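Local coordinates for putative uncharacterized protein (Chaetomium thermophilum, PDB 4XRI) that serves as an importin-beta nuclear transport receptor for the import of various protein cargoes and probably binds a small GTPase, at residues S524-S535 and D581-A592; V538-V549 and Q591-K599. The protein carries 2 engineered substitutions. All coordinates share one frame; numbering follows the deposited sequence.

Both interactions join helix 524-539 to helix 573-597 in the HEAT-repeat solenoid. Interaction 1 covers most of helix 524-539 and the middle of helix 573-597. Interaction 2 continues at their C-terminal ends and adds the turn at 540-545 and the start of helix 546-567. Their centres are about 16 Å apart, and they share Q591 and A592. Along the chain the order is 524-535, 538-549, 581-592 and 591-599, so the segments alternate. Helix 546-567 comes between the two paired helices in sequence and packs against both contacts. One continuous seam therefore joins consecutive parts of the solenoid, with the turn at 540-545 joining the helix packing at the C-terminal end. Importin-beta proteins are highly flexible, and helix seams of this kind build their superhelix.

Interaction 1. Residues S524-S535 and D581-A592; sequences STVRTAAYEVLS and DMQTSLCTVLQA
Y531 is the main bump on helix 524-539. Its ring fills a hollow on helix 573-597 formed by S585, L586 and V589, all three approaching it obliquely. Y531 CD2 lies 3.4 Å from S585 CB. At the far end of the ring, Y531 OH is 3.4 Å from L586 CD2. The hydroxyl itself is hydrogen-bonded to R559 of helix 546-567, which helps fix the ring. The first torsion of Y531 (chi1 -91°) is about 30° off the usual staggered position and lays the ring along this hollow.

V589 is the bump coming the other way. Its CG2 branch reaches the backbone of helix 524-539, 3.5 Å from Y531 O. Its CG1 branch meets L534 CD2 at 4.0 Å, with the two side chains crossing at about a right angle. L534 is backed by V510 and L513 of helix 503-516. This is layered HEAT-repeat packing: the two segments run almost parallel, 7° apart, with axes 8.7 Å from each other at closest.

S535 is a low point in the surface. Its small side chain lets the CA atoms of S535 and V589 come within 4.7 Å. S535 OG rests on two methyls, touching T588 CG2 at 3.6 Å and also A592 CB. T588 OG1 is turned back to T584 O, which leaves its CG2 methyl to do the touching.

Toward the N-terminal end the surfaces part, and water fills in. One water links S524 OG and T528 OG1 to D581 OD1, which accepts from it at 2.7 Å. Another donates to both T528 O and S585 OG. S585 OG in turn donates to D581 O, from the opposite face of that carbonyl to S585 N.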
# COMPACT_ATOMS: atom_id res chain seq x y z
N SER A 524 10.65 -9.89 -21.81
CA SER A 524 9.90 -10.62 -20.80
C SER A 524 8.76 -9.79 -20.23
O SER A 524 7.69 -10.31 -19.92
CB SER A 524 10.82 -11.09 -19.68
OG SER A 524 10.09 -11.76 -18.66
N THR A 525 8.99 -8.49 -20.09
CA THR A 525 8.00 -7.59 -19.53
C THR A 525 6.81 -7.41 -20.47
O THR A 525 5.67 -7.30 -20.04
CB THR A 525 8.61 -6.21 -19.20
OG1 THR A 525 9.72 -6.38 -18.32
CG2 THR A 525 7.58 -5.30 -18.54
N VAL A 526 7.09 -7.40 -21.77
CA VAL A 526 6.03 -7.29 -22.77
C VAL A 526 5.22 -8.58 -22.81
O VAL A 526 3.99 -8.56 -22.90
CB VAL A 526 6.60 -7.01 -24.18
CG1 VAL A 526 5.48 -7.01 -25.22
CG2 VAL A 526 7.34 -5.68 -24.19
N ARG A 527 5.93 -9.71 -22.75
CA ARG A 527 5.29 -11.02 -22.69
C ARG A 527 4.31 -11.10 -21.53
O ARG A 527 3.17 -11.52 -21.69
CB ARG A 527 6.35 -12.12 -22.56
CG ARG A 527 5.77 -13.52 -22.46
CD ARG A 527 6.84 -14.57 -22.20
NE ARG A 527 7.87 -14.57 -23.24
CZ ARG A 527 9.13 -14.23 -23.03
NH1 ARG A 527 9.53 -13.86 -21.82
NH2 ARG A 527 10.00 -14.26 -24.03
N THR A 528 4.77 -10.68 -20.36
CA THR A 528 3.97 -10.70 -19.14
C THR A 528 2.74 -9.80 -19.26
O THR A 528 1.62 -10.20 -18.93
CB THR A 528 4.79 -10.26 -17.92
OG1 THR A 528 5.85 -11.20 -17.69
CG2 THR A 528 3.92 -10.18 -16.68
N ALA A 529 2.97 -8.58 -19.73
CA ALA A 529 1.89 -7.60 -19.87
C ALA A 529 0.83 -8.07 -20.85
O ALA A 529 -0.36 -7.88 -20.63
CB ALA A 529 2.45 -6.26 -20.31
N ALA A 530 1.28 -8.71 -21.94
CA ALA A 530 0.37 -9.18 -22.98
C ALA A 530 -0.43 -10.39 -22.51
O ALA A 530 -1.60 -10.55 -22.87
CB ALA A 530 1.15 -9.52 -24.24
N TYR A 531 0.20 -11.24 -21.71
CA TYR A 531 -0.48 -12.39 -21.12
C TYR A 531 -1.60 -11.91 -20.19
O TYR A 531 -2.67 -12.50 -20.16
CB TYR A 531 0.50 -13.28 -20.36
CG TYR A 531 1.11 -14.39 -21.20
CD1 TYR A 531 0.33 -15.20 -22.01
CD2 TYR A 531 2.48 -14.62 -21.17
CE1 TYR A 531 0.89 -16.20 -22.77
CE2 TYR A 531 3.05 -15.63 -21.92
CZ TYR A 531 2.25 -16.42 -22.72
OH TYR A 531 2.82 -17.42 -23.48
N GLU A 532 -1.33 -10.84 -19.45
CA GLU A 532 -2.33 -10.26 -18.57
C GLU A 532 -3.53 -9.77 -19.37
O GLU A 532 -4.68 -9.96 -18.96
CB GLU A 532 -1.74 -9.11 -17.75
CG GLU A 532 -2.63 -8.67 -16.60
CD GLU A 532 -2.14 -7.40 -15.92
OE1 GLU A 532 -1.22 -6.74 -16.45
OE2 GLU A 532 -2.68 -7.07 -14.84
N VAL A 533 -3.26 -9.16 -20.51
CA VAL A 533 -4.30 -8.70 -21.42
C VAL A 533 -5.17 -9.88 -21.87
O VAL A 533 -6.40 -9.82 -21.82
CB VAL A 533 -3.71 -8.02 -22.67
CG1 VAL A 533 -4.83 -7.59 -23.61
CG2 VAL A 533 -2.87 -6.82 -22.26
N LEU A 534 -4.50 -10.94 -22.31
CA LEU A 534 -5.18 -12.15 -22.76
C LEU A 534 -6.08 -12.72 -21.66
O LEU A 534 -7.20 -13.16 -21.94
CB LEU A 534 -4.15 -13.19 -23.19
CG LEU A 534 -4.70 -14.51 -23.75
CD1 LEU A 534 -5.73 -14.23 -24.83
CD2 LEU A 534 -3.58 -15.38 -24.28
N SER A 535 -5.58 -12.70 -20.43
CA SER A 535 -6.36 -13.16 -19.29
C SER A 535 -7.66 -12.37 -19.14
O SER A 535 -8.73 -12.94 -18.96
CB SER A 535 -5.53 -13.05 -18.00
OG SER A 535 -6.33 -13.34 -16.87
N ASP A 581 8.35 -16.26 -14.58
CA ASP A 581 7.38 -15.30 -15.09
C ASP A 581 6.52 -15.92 -16.19
O ASP A 581 5.33 -15.65 -16.29
CB ASP A 581 8.08 -14.04 -15.62
CG ASP A 581 8.59 -13.14 -14.50
OD1 ASP A 581 9.36 -12.21 -14.81
OD2 ASP A 581 8.22 -13.37 -13.33
N MET A 582 7.15 -16.75 -17.03
CA MET A 582 6.45 -17.43 -18.12
C MET A 582 5.38 -18.37 -17.58
O MET A 582 4.22 -18.34 -18.02
CB MET A 582 7.45 -18.22 -18.97
CG MET A 582 6.86 -18.85 -20.21
SD MET A 582 8.11 -19.76 -21.15
CE MET A 582 9.48 -18.61 -21.05
N GLN A 583 5.76 -19.21 -16.63
CA GLN A 583 4.85 -20.18 -16.04
C GLN A 583 3.74 -19.50 -15.25
O GLN A 583 2.58 -19.93 -15.30
CB GLN A 583 5.62 -21.15 -15.14
CG GLN A 583 6.53 -22.11 -15.89
CD GLN A 583 7.32 -23.00 -14.97
OE1 GLN A 583 7.73 -22.58 -13.88
NE2 GLN A 583 7.54 -24.24 -15.38
N THR A 584 4.08 -18.42 -14.55
CA THR A 584 3.10 -17.68 -13.76
C THR A 584 2.07 -17.01 -14.66
O THR A 584 0.87 -17.02 -14.36
CB THR A 584 3.77 -16.62 -12.87
OG1 THR A 584 4.67 -17.26 -11.95
CG2 THR A 584 2.73 -15.84 -12.09
N SER A 585 2.54 -16.44 -15.76
CA SER A 585 1.66 -15.79 -16.72
C SER A 585 0.74 -16.81 -17.39
O SER A 585 -0.45 -16.57 -17.57
CB SER A 585 2.47 -15.04 -17.78
OG SER A 585 3.17 -13.94 -17.21
N LEU A 586 1.32 -17.95 -17.76
CA LEU A 586 0.56 -19.01 -18.43
C LEU A 586 -0.49 -19.61 -17.51
O LEU A 586 -1.57 -19.98 -17.95
CB LEU A 586 1.51 -20.09 -18.94
CG LEU A 586 2.28 -19.75 -20.22
CD1 LEU A 586 3.36 -20.78 -20.49
CD2 LEU A 586 1.33 -19.65 -21.40
N CYS A 587 -0.15 -19.72 -16.22
CA CYS A 587 -1.11 -20.21 -15.23
C CYS A 587 -2.25 -19.22 -15.07
O CYS A 587 -3.40 -19.63 -14.87
CB CYS A 587 -0.42 -20.46 -13.89
SG CYS A 587 0.56 -21.98 -13.80
N THR A 588 -1.94 -17.94 -15.14
CA THR A 588 -2.94 -16.88 -15.02
C THR A 588 -3.97 -16.98 -16.14
O THR A 588 -5.17 -16.89 -15.90
CB THR A 588 -2.29 -15.48 -15.04
OG1 THR A 588 -1.51 -15.30 -13.85
CG2 THR A 588 -3.36 -14.40 -15.11
N VAL A 589 -3.49 -17.16 -17.37
CA VAL A 589 -4.36 -17.31 -18.52
C VAL A 589 -5.16 -18.60 -18.43
O VAL A 589 -6.37 -18.61 -18.68
CB VAL A 589 -3.57 -17.30 -19.84
CG1 VAL A 589 -4.51 -17.48 -21.02
CG2 VAL A 589 -2.79 -16.00 -19.99
N LEU A 590 -4.48 -19.69 -18.08
CA LEU A 590 -5.14 -20.98 -17.91
C LEU A 590 -6.28 -20.86 -16.90
O LEU A 590 -7.40 -21.32 -17.15
CB LEU A 590 -4.14 -22.04 -17.45
CG LEU A 590 -4.77 -23.41 -17.15
CD1 LEU A 590 -5.37 -24.00 -18.42
CD2 LEU A 590 -3.77 -24.36 -16.52
N GLN A 591 -5.99 -20.24 -15.76
CA GLN A 591 -6.98 -19.99 -14.72
C GLN A 591 -8.20 -19.26 -15.27
O GLN A 591 -9.34 -19.57 -14.93
CB GLN A 591 -6.36 -19.19 -13.58
CG GLN A 591 -7.29 -18.90 -12.42
CD GLN A 591 -6.67 -17.97 -11.39
OE1 GLN A 591 -5.45 -17.81 -11.34
NE2 GLN A 591 -7.51 -17.34 -10.57
N ALA A 592 -7.95 -18.28 -16.15
CA ALA A 592 -9.01 -17.49 -16.76
C ALA A 592 -9.92 -18.36 -17.63
O ALA A 592 -11.15 -18.25 -17.56
CB ALA A 592 -8.43 -16.36 -17.58
O HOH W 1 8.60 -10.49 -16.73
O HOH W 2 1.11 -12.15 -17.20
O HOH W 3 5.85 -13.93 -18.70

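Interaction 2. Residues V538-V549 and Q591-K599; sequences VQNAANDSLSAV and QATVQRLDK
R596, near the end of helix 573-597, reaches into the turn that joins helices 524-539 and 546-567. A pair of helices joined by a turn in this way is the basic element of the HEAT-repeat solenoid.

The tight side is mostly apolar. V538 CG1 meets A592 CB at 3.7 Å and also lies against the A592 carbonyl, and L552 of helix 546-567 backs V538. V549 CG1 wedges between T593 and L597, coming within 3.8 Å of L597 CG. L597 CD2 also touches the backbone oxygen of L546.

The other side is polar, partly open to solvent, and carries a water. The R596 chain bends at its second torsion (chi2 57°), running its CG and CD alongside V538 O and bringing the guanidinium edge to the turn. NE and NH2 both donate to A541 O, each at 2.8 Å, in a side-on grip with that oxygen close to the guanidinium plane. NH2 also donates to N543 OD1 at 3.1 Å in a fairly straight bond (162°). The amide and guanidinium planes stand 65° apart. L546 CD2 lies over one face, toward its rim, 3.8 Å from NH1. A methionine here takes away all these donors, and would probably leave A541 O and N543 OD1 without their mate and the turn less firmly tied to the helix. Beyond the guanidinium, one water accepts from R596 NH1 at 3.0 Å and donates to N543 OD1.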
# COMPACT_ATOMS: atom_id res chain seq x y z
N VAL A 538 -10.25 -13.01 -21.80
CA VAL A 538 -10.93 -14.27 -21.52
C VAL A 538 -11.98 -14.11 -20.44
O VAL A 538 -13.12 -14.57 -20.60
CB VAL A 538 -9.93 -15.37 -21.09
CG1 VAL A 538 -10.66 -16.56 -20.49
CG2 VAL A 538 -9.08 -15.80 -22.26
N GLN A 539 -11.60 -13.47 -19.34
CA GLN A 539 -12.50 -13.23 -18.22
C GLN A 539 -13.81 -12.57 -18.66
O GLN A 539 -14.89 -12.92 -18.18
CB GLN A 539 -11.83 -12.36 -17.15
CG GLN A 539 -10.65 -13.01 -16.45
CD GLN A 539 -9.99 -12.07 -15.45
OE1 GLN A 539 -10.55 -11.04 -15.09
NE2 GLN A 539 -8.78 -12.42 -15.02
N ASN A 540 -13.70 -11.63 -19.59
CA ASN A 540 -14.84 -10.84 -20.03
C ASN A 540 -15.44 -11.30 -21.35
O ASN A 540 -16.21 -10.57 -21.98
CB ASN A 540 -14.43 -9.37 -20.15
CG ASN A 540 -13.98 -8.78 -18.83
OD1 ASN A 540 -14.80 -8.31 -18.04
ND2 ASN A 540 -12.68 -8.79 -18.58
N ALA A 541 -15.09 -12.51 -21.77
CA ALA A 541 -15.56 -13.03 -23.05
C ALA A 541 -17.02 -13.44 -22.97
O ALA A 541 -17.50 -13.87 -21.92
CB ALA A 541 -14.70 -14.21 -23.48
N ALA A 542 -17.73 -13.31 -24.09
CA ALA A 542 -19.13 -13.71 -24.15
C ALA A 542 -19.25 -15.15 -24.65
O ALA A 542 -18.27 -15.75 -25.10
CB ALA A 542 -19.91 -12.77 -25.05
N ASN A 543 -20.46 -15.70 -24.56
CA ASN A 543 -20.70 -17.11 -24.83
C ASN A 543 -20.39 -17.56 -26.25
O ASN A 543 -20.01 -18.71 -26.48
CB ASN A 543 -22.15 -17.46 -24.50
CG ASN A 543 -22.47 -17.30 -23.03
OD1 ASN A 543 -21.60 -17.49 -22.17
ND2 ASN A 543 -23.71 -16.93 -22.73
N ASP A 544 -20.53 -16.65 -27.21
CA ASP A 544 -20.20 -16.95 -28.60
C ASP A 544 -18.71 -17.29 -28.76
O ASP A 544 -18.31 -17.90 -29.75
CB ASP A 544 -20.57 -15.78 -29.51
CG ASP A 544 -22.05 -15.75 -29.86
OD1 ASP A 544 -22.40 -15.18 -30.91
OD2 ASP A 544 -22.86 -16.30 -29.08
N SER A 545 -17.91 -16.88 -27.78
CA SER A 545 -16.46 -17.05 -27.85
C SER A 545 -15.97 -18.27 -27.07
O SER A 545 -14.77 -18.53 -27.01
CB SER A 545 -15.76 -15.80 -27.32
OG SER A 545 -15.94 -14.69 -28.17
N LEU A 546 -16.89 -19.02 -26.46
CA LEU A 546 -16.53 -20.12 -25.57
C LEU A 546 -15.68 -21.20 -26.25
O LEU A 546 -14.73 -21.71 -25.66
CB LEU A 546 -17.78 -20.75 -24.97
CG LEU A 546 -18.41 -19.97 -23.83
CD1 LEU A 546 -19.54 -20.76 -23.20
CD2 LEU A 546 -17.37 -19.59 -22.79
N SER A 547 -16.03 -21.53 -27.49
CA SER A 547 -15.27 -22.52 -28.24
C SER A 547 -13.85 -22.03 -28.51
O SER A 547 -12.90 -22.82 -28.52
CB SER A 547 -15.99 -22.85 -29.55
OG SER A 547 -16.45 -21.67 -30.19
N ALA A 548 -13.72 -20.73 -28.72
CA ALA A 548 -12.42 -20.10 -28.91
C ALA A 548 -11.59 -20.18 -27.63
O ALA A 548 -10.40 -20.48 -27.67
CB ALA A 548 -12.58 -18.65 -29.36
N VAL A 549 -12.23 -19.90 -26.50
CA VAL A 549 -11.60 -20.03 -25.18
C VAL A 549 -11.11 -21.45 -24.94
O VAL A 549 -10.01 -21.66 -24.41
CB VAL A 549 -12.58 -19.63 -24.05
CG1 VAL A 549 -11.98 -19.93 -22.69
CG2 VAL A 549 -12.97 -18.17 -24.17
N GLN A 591 -5.99 -20.24 -15.76
CA GLN A 591 -6.98 -19.99 -14.72
C GLN A 591 -8.20 -19.26 -15.27
O GLN A 591 -9.34 -19.57 -14.93
CB GLN A 591 -6.36 -19.19 -13.58
CG GLN A 591 -7.29 -18.90 -12.42
CD GLN A 591 -6.67 -17.97 -11.39
OE1 GLN A 591 -5.45 -17.81 -11.34
NE2 GLN A 591 -7.51 -17.34 -10.57
N ALA A 592 -7.95 -18.28 -16.15
CA ALA A 592 -9.01 -17.49 -16.76
C ALA A 592 -9.92 -18.36 -17.63
O ALA A 592 -11.15 -18.25 -17.56
CB ALA A 592 -8.43 -16.36 -17.58
N THR A 593 -9.32 -19.23 -18.43
CA THR A 593 -10.08 -20.10 -19.31
C THR A 593 -10.87 -21.13 -18.51
O THR A 593 -11.99 -21.49 -18.89
CB THR A 593 -9.17 -20.84 -20.31
OG1 THR A 593 -8.22 -21.65 -19.60
CG2 THR A 593 -8.42 -19.85 -21.20
N VAL A 594 -10.29 -21.61 -17.42
CA VAL A 594 -10.96 -22.58 -16.56
C VAL A 594 -12.22 -21.98 -15.95
O VAL A 594 -13.31 -22.56 -16.05
CB VAL A 594 -10.04 -23.09 -15.44
CG1 VAL A 594 -10.84 -23.94 -14.45
CG2 VAL A 594 -8.88 -23.90 -16.01
N GLN A 595 -12.07 -20.81 -15.33
CA GLN A 595 -13.19 -20.10 -14.72
C GLN A 595 -14.26 -19.75 -15.75
O GLN A 595 -15.46 -19.90 -15.49
CB GLN A 595 -12.72 -18.82 -14.02
CG GLN A 595 -11.91 -19.06 -12.76
CD GLN A 595 -11.67 -17.78 -11.98
OE1 GLN A 595 -10.54 -17.51 -11.55
NE2 GLN A 595 -12.72 -16.99 -11.78
N ARG A 596 -13.82 -19.30 -16.92
CA ARG A 596 -14.74 -18.88 -17.96
C ARG A 596 -15.52 -20.05 -18.55
O ARG A 596 -16.70 -19.93 -18.88
CB ARG A 596 -13.99 -18.14 -19.08
CG ARG A 596 -14.91 -17.47 -20.08
CD ARG A 596 -15.85 -16.50 -19.38
NE ARG A 596 -16.90 -16.02 -20.27
CZ ARG A 596 -18.10 -16.59 -20.40
NH1 ARG A 596 -18.40 -17.67 -19.68
NH2 ARG A 596 -18.99 -16.09 -21.24
N LEU A 597 -14.86 -21.20 -18.70
CA LEU A 597 -15.49 -22.36 -19.30
C LEU A 597 -16.35 -23.11 -18.28
O LEU A 597 -17.33 -23.75 -18.65
CB LEU A 597 -14.44 -23.30 -19.89
CG LEU A 597 -13.81 -22.86 -21.22
CD1 LEU A 597 -12.67 -23.78 -21.61
CD2 LEU A 597 -14.87 -22.82 -22.32
N ASP A 598 -15.98 -23.00 -17.00
CA ASP A 598 -16.65 -23.72 -15.92
C ASP A 598 -16.70 -25.22 -16.21
O ASP A 598 -15.67 -25.83 -16.48
CB ASP A 598 -18.06 -23.17 -15.69
CG ASP A 598 -18.60 -23.51 -14.32
OD1 ASP A 598 -17.80 -23.71 -13.39
OD2 ASP A 598 -19.84 -23.60 -14.17
N LYS A 599 -17.90 -25.79 -16.18
CA LYS A 599 -18.10 -27.23 -16.36
C LYS A 599 -17.52 -27.77 -17.66
O LYS A 599 -17.13 -28.93 -17.75
CB LYS A 599 -19.59 -27.57 -16.29
CG LYS A 599 -20.23 -27.31 -14.94
CD LYS A 599 -19.88 -28.41 -13.95
CE LYS A 599 -20.51 -28.14 -12.61
NZ LYS A 599 -21.99 -27.95 -12.73
O HOH W 4 -21.00 -19.14 -19.59